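Local coordinates for protein superoxide dismutase [Fe] (Aquifex pyrophilus, PDB 1COJ) that binds one iron ion per subunit and destroys superoxide radicals, turning superoxide and protons into hydrogen peroxide and oxygen, at residues Glu82-Phe85 / Gly86-Pro90; Ala168-Val171 / Asp172-Lys176; Asn187-Trp190 / Asp191-Asn194. All coordinates share one frame; numbering follows the deposited sequence.

The three contacts come one after another along the chain. Contact 1 closes helix 63-86, within the alpha-hairpin domain. Contacts 2 and 3 belong to the C-terminal domain of the iron/manganese superoxide dismutase fold. The centres of contacts 1 and 3 lie about 8 Å apart. The two touch through paired backbones, with Met87 O 2.9 Å from Asn189 N and Thr89 N 2.9 Å from Asn187 O. This joins the end of a hairpin helix to the start of helix 190-207. Contact 2 stands apart, its centre about 18 Å from that of contact 1. Contacts 1 and 2 both lie near the iron, whereas contact 3 lies away from it.

Contact 1: residues Glu82-Phe85 / Gly86-Pro90; sequences ELYF and GMLTP
Glu82 O accepts from Gly86 N at 3.0 Å, an i to i+4 bond of the last turn of helix 63-86. The CB atoms of Glu82 and Leu83 point away from 86-90; Glu82 OE1 bonds to Tyr32 OH. The Leu83 carbonyl meets Met87. A chi1 of 67° sets Met87 CG between its backbone N and carbonyl carbon, which brings it against both Leu83 O and Tyr84 O, at 3.2 and 3.3 Å.

Tyr84 works through both backbone and ring. Its O accepts from Met87 N at 3.3 Å. Over one face of its ring sits Leu88 CD1, 4.2 Å from the centroid in a CH-pi contact. Tyr84 OH is bonded to Tyr180 OH. The Tyr84 side chain also touches the iron ligand Asp163.

Phe85 O takes Leu88 N at 3.1 Å as the chain leaves the helix. The helix thus ends by passing from an i to i+4 bond to two i to i+3 bonds. A water lies within hydrogen-bonding distance of both Phe85 O and Leu88 O. The Phe85 ring meets Phe28 and the iron ligand His27 edge-to-face.

Around this helix end, Leu83 packs on strand 157-163 and on Ile211 of a second subunit. Met87 reaches helices 177-186 and 190-207, and Leu88 rests on Phe184 of helix 177-186.

Contact 2: residues Ala168-Val171 / Asp172-Lys176; sequences AYYV and DYKNK
The rings of Tyr169 and Tyr170 meet Lys174, just past the short, weakly bonded helix 170-173, which runs into a type II' beta turn from Tyr173 to Lys176. Segment 168-171 begins just after the iron ligand His167. Lys174 is the first residue to leave helical geometry, with positive phi.

Backbone hydrogen bonds hold the helical part. Tyr173 N donates to Tyr169 O at 2.8 Å, with an N-H...O angle of 167°. The next bond, from Lys174 N to Tyr170 O, is weak. The turn itself is closed by Lys176 N, which donates to Tyr173 O.

The ring contacts gather on Lys174. Tyr170 lies flat against the backbone there: Lys174 CA is 3.7 Å from its ring centroid and 8° off the normal, a CH-pi contact. Lys174 C also sits over this face, toward the rim. Tyr169 uses its edge instead. Its CD1 and CE1 approach Lys174 O near the ring plane, CE1 at 3.2 Å. Chi1 of 60° puts Tyr169 CG between its backbone N and carbonyl carbon, which brings the ring edge to Lys174 O.

Polar side chains tie the unit to its surroundings. Asp172 bonds to Ser20 and Tyr173 OH to Gly18 O. Tyr170 OH bonds to His31 of a neighbouring subunit. This bond crosses the subunit interface close to His167 and matches the Tyr-His pair at the dimer interface of iron/manganese superoxide dismutases. Tyr169 OH bonds to Arg177 and, through a water, is linked to Asn175 O.

The Lys176 side chain folds back on the turn. Its NZ donates to Tyr173 O at 3.0 Å, from the face of that carbonyl opposite to the one used by Lys176 N.

Contact 3: residues Asn187-Trp190 / Asp191-Asn194; sequences NINW and DVVN
Asn189 is the N-cap of helix 190-207, and its side chain takes the N-H groups of Asp191 and Val192, the second and third residues of the helix. OD1 accepts from Asp191 N at 3.1 Å and from Val192 N, both weak bonds. With chi1 at -176° the amide group is trans to its own backbone N, and this brings OD1 up to the helix start. Asn189 O also takes weak backbone bonds from Val192 N and Val193 N. The first turn is thus held by several weak bonds.

Around the cap the side chains meet at different angles. The Asn189 amide and the Asp191 carboxylate are turned 58° apart, and Asp191 CB lies 3.2 Å from Asn189 OD1. Asp191 OD2 forms a salt bridge to Lys93. Val192 runs at about a right angle to Asn189, with CG2 3.7 Å from Asn189 CG. Asn189 ND2 reaches Thr89 OG1 in a weak bond.

Trp190 and Val193 run alongside each other in the same direction. Val193 CG1 is 3.9 Å from Trp190 CZ3. Ile188 CG2 stands over the centre of one face of the Trp190 ring, 3.6 Å above its plane. The same methyl is also near Val193 CG2, so one branch of Ile188 serves both neighbours. Trp190 and Val193 continue onto Ile160 of strand 157-163, and Trp190 also packs on Leu100 of helix 98-107.

The i to i+4 pattern opens with the weak Val193 N to Asn189 O bond. The next one is not weak: Asn194 N donates to Trp190 O at 2.8 Å with an N-H...O angle of 160°.

Contact 1: residues Glu82-Phe85 / Gly86-Pro90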
ATOM      1  N   GLU A  82     -22.435  -2.442   3.075  1.00 10.56           N
ATOM      2  CA  GLU A  82     -23.708  -2.430   3.785  1.00  9.69           C
ATOM      3  C   GLU A  82     -24.120  -1.008   4.149  1.00  9.40           C
ATOM      4  O   GLU A  82     -25.303  -0.667   4.099  1.00 10.64           O
ATOM      5  CB  GLU A  82     -23.649  -3.324   5.018  1.00  8.92           C
ATOM      6  CG  GLU A  82     -23.519  -4.785   4.652  1.00  8.95           C
ATOM      7  CD  GLU A  82     -23.597  -5.720   5.839  1.00 13.14           C
ATOM      8  OE1 GLU A  82     -23.705  -6.938   5.603  1.00 13.92           O
ATOM      9  OE2 GLU A  82     -23.544  -5.255   6.998  1.00 15.18           O
ATOM     10  N   LEU A  83     -23.141  -0.176   4.488  1.00  9.24           N
ATOM     11  CA  LEU A  83     -23.402   1.220   4.831  1.00  8.24           C
ATOM     12  C   LEU A  83     -23.784   2.009   3.576  1.00  8.80           C
ATOM     13  O   LEU A  83     -24.595   2.935   3.626  1.00  9.71           O
ATOM     14  CB  LEU A  83     -22.163   1.842   5.484  1.00  9.70           C
ATOM     15  CG  LEU A  83     -21.779   1.343   6.881  1.00  9.60           C
ATOM     16  CD1 LEU A  83     -20.378   1.805   7.233  1.00 10.78           C
ATOM     17  CD2 LEU A  83     -22.780   1.853   7.907  1.00 11.63           C
ATOM     18  N   TYR A  84     -23.197   1.615   2.452  1.00  9.17           N
ATOM     19  CA  TYR A  84     -23.445   2.247   1.162  1.00  9.68           C
ATOM     20  C   TYR A  84     -24.853   1.943   0.629  1.00 11.39           C
ATOM     21  O   TYR A  84     -25.654   2.854   0.417  1.00 11.55           O
ATOM     22  CB  TYR A  84     -22.367   1.783   0.175  1.00  6.55           C
ATOM     23  CG  TYR A  84     -22.556   2.194  -1.268  1.00  8.88           C
ATOM     24  CD1 TYR A  84     -22.299   3.498  -1.684  1.00  8.30           C
ATOM     25  CD2 TYR A  84     -22.929   1.258  -2.229  1.00  8.48           C
ATOM     26  CE1 TYR A  84     -22.399   3.858  -3.028  1.00  8.15           C
ATOM     27  CE2 TYR A  84     -23.035   1.607  -3.576  1.00  9.96           C
ATOM     28  CZ  TYR A  84     -22.761   2.904  -3.968  1.00 10.72           C
ATOM     29  OH  TYR A  84     -22.778   3.227  -5.309  1.00 10.93           O
ATOM     30  N   PHE A  85     -25.158   0.663   0.436  1.00 11.51           N
ATOM     31  CA  PHE A  85     -26.469   0.260  -0.066  1.00 12.14           C
ATOM     32  C   PHE A  85     -27.590   0.667   0.883  1.00 11.57           C
ATOM     33  O   PHE A  85     -28.637   1.157   0.451  1.00 12.33           O
ATOM     34  CB  PHE A  85     -26.514  -1.254  -0.285  1.00 11.42           C
ATOM     35  CG  PHE A  85     -25.630  -1.737  -1.400  1.00 11.61           C
ATOM     36  CD1 PHE A  85     -25.720  -1.176  -2.670  1.00 11.54           C
ATOM     37  CD2 PHE A  85     -24.716  -2.766  -1.184  1.00 11.11           C
ATOM     38  CE1 PHE A  85     -24.920  -1.631  -3.708  1.00 12.50           C
ATOM     39  CE2 PHE A  85     -23.909  -3.230  -2.219  1.00 11.34           C
ATOM     40  CZ  PHE A  85     -24.011  -2.662  -3.483  1.00 12.72           C
ATOM     41  N   GLY A  86     -27.345   0.501   2.180  1.00 10.77           N
ATOM     42  CA  GLY A  86     -28.331   0.830   3.192  1.00 11.26           C
ATOM     43  C   GLY A  86     -28.793   2.271   3.260  1.00 11.51           C
ATOM     44  O   GLY A  86     -29.852   2.558   3.822  1.00 12.59           O
ATOM     45  N   MET A  87     -28.028   3.185   2.680  1.00 10.22           N
ATOM     46  CA  MET A  87     -28.413   4.585   2.719  1.00 12.15           C
ATOM     47  C   MET A  87     -28.935   5.118   1.388  1.00 11.74           C
ATOM     48  O   MET A  87     -29.032   6.331   1.207  1.00 13.12           O
ATOM     49  CB  MET A  87     -27.254   5.452   3.220  1.00 11.99           C
ATOM     50  CG  MET A  87     -26.050   5.510   2.289  1.00 13.43           C
ATOM     51  SD  MET A  87     -24.779   6.626   2.892  1.00 13.68           S
ATOM     52  CE  MET A  87     -25.492   8.194   2.469  1.00 14.06           C
ATOM     53  N   LEU A  88     -29.277   4.221   0.466  1.00 13.97           N
ATOM     54  CA  LEU A  88     -29.795   4.626  -0.840  1.00 15.34           C
ATOM     55  C   LEU A  88     -31.267   4.249  -1.020  1.00 16.80           C
ATOM     56  O   LEU A  88     -31.660   3.105  -0.776  1.00 19.85           O
ATOM     57  CB  LEU A  88     -28.959   4.007  -1.967  1.00 13.74           C
ATOM     58  CG  LEU A  88     -27.513   4.496  -2.099  1.00 14.22           C
ATOM     59  CD1 LEU A  88     -26.742   3.587  -3.035  1.00 15.18           C
ATOM     60  CD2 LEU A  88     -27.478   5.936  -2.591  1.00 13.79           C
ATOM     61  N   THR A  89     -32.085   5.232  -1.400  1.00 18.14           N
ATOM     62  CA  THR A  89     -33.516   5.029  -1.651  1.00 19.80           C
ATOM     63  C   THR A  89     -33.841   5.792  -2.922  1.00 18.92           C
ATOM     64  O   THR A  89     -33.313   6.885  -3.130  1.00 17.36           O
ATOM     65  CB  THR A  89     -34.416   5.585  -0.507  1.00 21.78           C
ATOM     66  OG1 THR A  89     -33.769   5.383   0.749  1.00 33.01           O
ATOM     67  CG2 THR A  89     -35.709   4.873  -0.446  1.00 21.63           C
ATOM     68  N   PRO A  90     -34.712   5.236  -3.786  1.00 19.29           N
ATOM     69  CA  PRO A  90     -35.077   5.907  -5.038  1.00 18.27           C
ATOM     70  C   PRO A  90     -35.560   7.345  -4.851  1.00 18.92           C
ATOM     71  O   PRO A  90     -36.551   7.598  -4.173  1.00 19.65           O
ATOM     72  CB  PRO A  90     -36.164   4.992  -5.622  1.00 19.34           C
ATOM     73  CG  PRO A  90     -36.668   4.213  -4.431  1.00 21.78           C
ATOM     74  CD  PRO A  90     -35.398   3.937  -3.682  1.00 18.67           C
TER
HETATM   75  O   HOH W   1     -31.356   0.374   0.512  1.00 26.98           O

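Contact 2: residues Ala168-Val171 / Asp172-Lys176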
ATOM      1  N   ALA A 168     -18.491   0.326  -9.171  1.00 10.81           N
ATOM      2  CA  ALA A 168     -19.642   1.033  -8.625  1.00 11.01           C
ATOM      3  C   ALA A 168     -20.390   1.906  -9.638  1.00 11.76           C
ATOM      4  O   ALA A 168     -21.601   2.122  -9.496  1.00 12.44           O
ATOM      5  CB  ALA A 168     -19.214   1.873  -7.431  1.00 12.57           C
ATOM      6  N   TYR A 169     -19.691   2.361 -10.679  1.00 11.58           N
ATOM      7  CA  TYR A 169     -20.292   3.243 -11.684  1.00 11.71           C
ATOM      8  C   TYR A 169     -19.989   2.943 -13.155  1.00 11.74           C
ATOM      9  O   TYR A 169     -20.582   3.559 -14.048  1.00 12.30           O
ATOM     10  CB  TYR A 169     -19.893   4.694 -11.385  1.00 11.20           C
ATOM     11  CG  TYR A 169     -18.394   4.946 -11.397  1.00 13.03           C
ATOM     12  CD1 TYR A 169     -17.734   5.285 -12.578  1.00 13.56           C
ATOM     13  CD2 TYR A 169     -17.632   4.823 -10.233  1.00 14.05           C
ATOM     14  CE1 TYR A 169     -16.354   5.492 -12.604  1.00 12.58           C
ATOM     15  CE2 TYR A 169     -16.249   5.029 -10.247  1.00 14.69           C
ATOM     16  CZ  TYR A 169     -15.617   5.361 -11.436  1.00 16.67           C
ATOM     17  OH  TYR A 169     -14.248   5.533 -11.466  1.00 16.17           O
ATOM     18  N   TYR A 170     -19.101   1.990 -13.420  1.00 10.27           N
ATOM     19  CA  TYR A 170     -18.729   1.687 -14.796  1.00 11.82           C
ATOM     20  C   TYR A 170     -19.830   1.240 -15.747  1.00 13.68           C
ATOM     21  O   TYR A 170     -19.764   1.529 -16.941  1.00 14.25           O
ATOM     22  CB  TYR A 170     -17.551   0.714 -14.855  1.00 10.25           C
ATOM     23  CG  TYR A 170     -16.440   1.246 -15.715  1.00 12.03           C
ATOM     24  CD1 TYR A 170     -15.527   2.176 -15.216  1.00 11.29           C
ATOM     25  CD2 TYR A 170     -16.348   0.882 -17.055  1.00 13.81           C
ATOM     26  CE1 TYR A 170     -14.562   2.729 -16.042  1.00 11.63           C
ATOM     27  CE2 TYR A 170     -15.402   1.421 -17.874  1.00 14.66           C
ATOM     28  CZ  TYR A 170     -14.510   2.346 -17.380  1.00 13.44           C
ATOM     29  OH  TYR A 170     -13.594   2.917 -18.244  1.00 13.90           O
ATOM     30  N   VAL A 171     -20.843   0.550 -15.236  1.00 14.31           N
ATOM     31  CA  VAL A 171     -21.937   0.091 -16.086  1.00 14.15           C
ATOM     32  C   VAL A 171     -22.732   1.282 -16.634  1.00 13.69           C
ATOM     33  O   VAL A 171     -23.029   1.339 -17.827  1.00 15.89           O
ATOM     34  CB  VAL A 171     -22.893  -0.868 -15.321  1.00 14.42           C
ATOM     35  CG1 VAL A 171     -24.097  -1.236 -16.193  1.00 13.38           C
ATOM     36  CG2 VAL A 171     -22.144  -2.127 -14.885  1.00 11.89           C
ATOM     37  N   ASP A 172     -23.023   2.252 -15.773  1.00 12.71           N
ATOM     38  CA  ASP A 172     -23.798   3.425 -16.160  1.00 12.83           C
ATOM     39  C   ASP A 172     -23.021   4.579 -16.763  1.00 16.06           C
ATOM     40  O   ASP A 172     -23.459   5.178 -17.741  1.00 18.06           O
ATOM     41  CB  ASP A 172     -24.575   3.973 -14.961  1.00 12.41           C
ATOM     42  CG  ASP A 172     -25.661   3.037 -14.485  1.00 15.62           C
ATOM     43  OD1 ASP A 172     -26.077   3.171 -13.318  1.00 17.32           O
ATOM     44  OD2 ASP A 172     -26.103   2.172 -15.268  1.00 16.01           O
ATOM     45  N   TYR A 173     -21.872   4.895 -16.180  1.00 15.06           N
ATOM     46  CA  TYR A 173     -21.094   6.044 -16.625  1.00 14.99           C
ATOM     47  C   TYR A 173     -19.715   5.791 -17.190  1.00 15.33           C
ATOM     48  O   TYR A 173     -19.030   6.737 -17.588  1.00 16.05           O
ATOM     49  CB  TYR A 173     -20.969   7.026 -15.461  1.00 15.55           C
ATOM     50  CG  TYR A 173     -22.302   7.471 -14.915  1.00 16.23           C
ATOM     51  CD1 TYR A 173     -23.034   8.467 -15.555  1.00 17.00           C
ATOM     52  CD2 TYR A 173     -22.852   6.874 -13.780  1.00 16.46           C
ATOM     53  CE1 TYR A 173     -24.283   8.861 -15.083  1.00 17.89           C
ATOM     54  CE2 TYR A 173     -24.105   7.263 -13.298  1.00 16.00           C
ATOM     55  CZ  TYR A 173     -24.814   8.259 -13.957  1.00 16.99           C
ATOM     56  OH  TYR A 173     -26.044   8.670 -13.493  1.00 17.12           O
ATOM     57  N   LYS A 174     -19.307   4.529 -17.244  1.00 15.39           N
ATOM     58  CA  LYS A 174     -17.982   4.179 -17.735  1.00 14.81           C
ATOM     59  C   LYS A 174     -16.952   4.984 -16.928  1.00 12.92           C
ATOM     60  O   LYS A 174     -17.034   5.018 -15.706  1.00 13.29           O
ATOM     61  CB  LYS A 174     -17.871   4.430 -19.243  1.00 16.61           C
ATOM     62  CG  LYS A 174     -18.709   3.470 -20.084  1.00 20.00           C
ATOM     63  CD  LYS A 174     -18.566   3.771 -21.567  1.00 25.57           C
ATOM     64  CE  LYS A 174     -19.348   2.784 -22.425  1.00 27.93           C
ATOM     65  NZ  LYS A 174     -20.818   2.841 -22.176  1.00 32.07           N
ATOM     66  N   ASN A 175     -16.031   5.669 -17.594  1.00 13.19           N
ATOM     67  CA  ASN A 175     -15.006   6.449 -16.894  1.00 14.93           C
ATOM     68  C   ASN A 175     -15.499   7.720 -16.193  1.00 16.27           C
ATOM     69  O   ASN A 175     -14.755   8.312 -15.406  1.00 17.30           O
ATOM     70  CB  ASN A 175     -13.908   6.860 -17.873  1.00 15.31           C
ATOM     71  CG  ASN A 175     -14.427   7.776 -18.961  1.00 17.94           C
ATOM     72  OD1 ASN A 175     -15.103   7.327 -19.882  1.00 18.81           O
ATOM     73  ND2 ASN A 175     -14.138   9.064 -18.848  1.00 17.45           N
ATOM     74  N   LYS A 176     -16.717   8.160 -16.502  1.00 15.60           N
ATOM     75  CA  LYS A 176     -17.264   9.393 -15.932  1.00 17.25           C
ATOM     76  C   LYS A 176     -17.764   9.303 -14.492  1.00 16.51           C
ATOM     77  O   LYS A 176     -18.945   9.045 -14.246  1.00 17.19           O
ATOM     78  CB  LYS A 176     -18.383   9.928 -16.829  1.00 20.22           C
ATOM     79  CG  LYS A 176     -17.960  10.144 -18.273  1.00 26.88           C
ATOM     80  CD  LYS A 176     -19.131  10.578 -19.151  1.00 33.51           C
ATOM     81  CE  LYS A 176     -20.201   9.487 -19.292  1.00 38.16           C
ATOM     82  NZ  LYS A 176     -19.720   8.274 -20.028  1.00 40.43           N
TER
HETATM   83  O   HOH W   2     -13.084   6.417 -13.848  1.00 24.49           O

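Contact 3: residues Asn187-Trp190 / Asp191-Asn194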
ATOM      1  N   ASN A 187     -30.025  10.194  -4.300  1.00 15.10           N
ATOM      2  CA  ASN A 187     -30.705   9.065  -3.685  1.00 14.85           C
ATOM      3  C   ASN A 187     -30.392   8.821  -2.216  1.00 15.73           C
ATOM      4  O   ASN A 187     -30.670   7.738  -1.698  1.00 18.27           O
ATOM      5  CB  ASN A 187     -30.424   7.794  -4.487  1.00 13.94           C
ATOM      6  CG  ASN A 187     -30.964   7.869  -5.892  1.00 13.46           C
ATOM      7  OD1 ASN A 187     -30.255   8.201  -6.833  1.00 15.71           O
ATOM      8  ND2 ASN A 187     -32.225   7.542  -6.043  1.00 10.32           N
ATOM      9  N   ILE A 188     -29.875   9.830  -1.524  1.00 14.92           N
ATOM     10  CA  ILE A 188     -29.534   9.665  -0.117  1.00 14.44           C
ATOM     11  C   ILE A 188     -30.753   9.597   0.794  1.00 14.68           C
ATOM     12  O   ILE A 188     -31.645  10.447   0.732  1.00 14.25           O
ATOM     13  CB  ILE A 188     -28.589  10.784   0.383  1.00 14.80           C
ATOM     14  CG1 ILE A 188     -27.229  10.665  -0.308  1.00 14.45           C
ATOM     15  CG2 ILE A 188     -28.416  10.691   1.897  1.00 13.23           C
ATOM     16  CD1 ILE A 188     -26.220  11.727   0.104  1.00 14.21           C
ATOM     17  N   ASN A 189     -30.804   8.546   1.608  1.00 13.09           N
ATOM     18  CA  ASN A 189     -31.880   8.361   2.565  1.00 13.47           C
ATOM     19  C   ASN A 189     -31.418   9.051   3.848  1.00 15.40           C
ATOM     20  O   ASN A 189     -30.688   8.467   4.653  1.00 16.37           O
ATOM     21  CB  ASN A 189     -32.123   6.874   2.820  1.00 10.56           C
ATOM     22  CG  ASN A 189     -33.302   6.624   3.736  1.00 12.85           C
ATOM     23  OD1 ASN A 189     -33.687   7.477   4.543  1.00 16.23           O
ATOM     24  ND2 ASN A 189     -33.892   5.452   3.619  1.00 14.11           N
ATOM     25  N   TRP A 190     -31.836  10.298   4.029  1.00 15.21           N
ATOM     26  CA  TRP A 190     -31.456  11.073   5.201  1.00 16.30           C
ATOM     27  C   TRP A 190     -31.979  10.556   6.531  1.00 17.49           C
ATOM     28  O   TRP A 190     -31.437  10.904   7.580  1.00 18.16           O
ATOM     29  CB  TRP A 190     -31.820  12.541   5.007  1.00 17.17           C
ATOM     30  CG  TRP A 190     -30.956  13.186   3.982  1.00 18.62           C
ATOM     31  CD1 TRP A 190     -31.287  13.479   2.689  1.00 18.36           C
ATOM     32  CD2 TRP A 190     -29.590  13.577   4.149  1.00 19.12           C
ATOM     33  NE1 TRP A 190     -30.206  14.025   2.037  1.00 18.71           N
ATOM     34  CE2 TRP A 190     -29.153  14.099   2.910  1.00 19.75           C
ATOM     35  CE3 TRP A 190     -28.693  13.537   5.225  1.00 18.93           C
ATOM     36  CZ2 TRP A 190     -27.851  14.577   2.716  1.00 20.52           C
ATOM     37  CZ3 TRP A 190     -27.398  14.014   5.032  1.00 18.92           C
ATOM     38  CH2 TRP A 190     -26.991  14.527   3.786  1.00 18.60           C
ATOM     39  N   ASP A 191     -33.016   9.725   6.499  1.00 16.66           N
ATOM     40  CA  ASP A 191     -33.549   9.153   7.731  1.00 17.85           C
ATOM     41  C   ASP A 191     -32.459   8.254   8.313  1.00 16.42           C
ATOM     42  O   ASP A 191     -32.195   8.275   9.516  1.00 16.53           O
ATOM     43  CB  ASP A 191     -34.806   8.323   7.450  1.00 20.81           C
ATOM     44  CG  ASP A 191     -36.026   9.178   7.131  1.00 24.51           C
ATOM     45  OD1 ASP A 191     -35.911  10.419   7.065  1.00 24.81           O
ATOM     46  OD2 ASP A 191     -37.114   8.599   6.956  1.00 28.81           O
ATOM     47  N   VAL A 192     -31.807   7.499   7.431  1.00 16.01           N
ATOM     48  CA  VAL A 192     -30.725   6.590   7.808  1.00 16.27           C
ATOM     49  C   VAL A 192     -29.515   7.370   8.334  1.00 15.34           C
ATOM     50  O   VAL A 192     -29.015   7.092   9.427  1.00 15.46           O
ATOM     51  CB  VAL A 192     -30.303   5.698   6.603  1.00 15.46           C
ATOM     52  CG1 VAL A 192     -29.046   4.902   6.928  1.00 15.88           C
ATOM     53  CG2 VAL A 192     -31.433   4.741   6.246  1.00 15.60           C
ATOM     54  N   VAL A 193     -29.082   8.371   7.574  1.00 14.63           N
ATOM     55  CA  VAL A 193     -27.938   9.193   7.963  1.00 15.29           C
ATOM     56  C   VAL A 193     -28.183   9.923   9.287  1.00 16.28           C
ATOM     57  O   VAL A 193     -27.308   9.951  10.153  1.00 16.51           O
ATOM     58  CB  VAL A 193     -27.577  10.217   6.858  1.00 14.91           C
ATOM     59  CG1 VAL A 193     -26.378  11.059   7.280  1.00 13.82           C
ATOM     60  CG2 VAL A 193     -27.286   9.488   5.553  1.00 13.80           C
ATOM     61  N   ASN A 194     -29.374  10.491   9.456  1.00 15.01           N
ATOM     62  CA  ASN A 194     -29.706  11.211  10.685  1.00 14.96           C
ATOM     63  C   ASN A 194     -29.646  10.294  11.901  1.00 14.78           C
ATOM     64  O   ASN A 194     -29.192  10.705  12.977  1.00 14.56           O
ATOM     65  CB  ASN A 194     -31.091  11.857  10.589  1.00 15.52           C
ATOM     66  CG  ASN A 194     -31.147  13.000   9.585  1.00 17.42           C
ATOM     67  OD1 ASN A 194     -32.228  13.468   9.236  1.00 19.79           O
ATOM     68  ND2 ASN A 194     -29.994  13.448   9.116  1.00 14.86           N
TER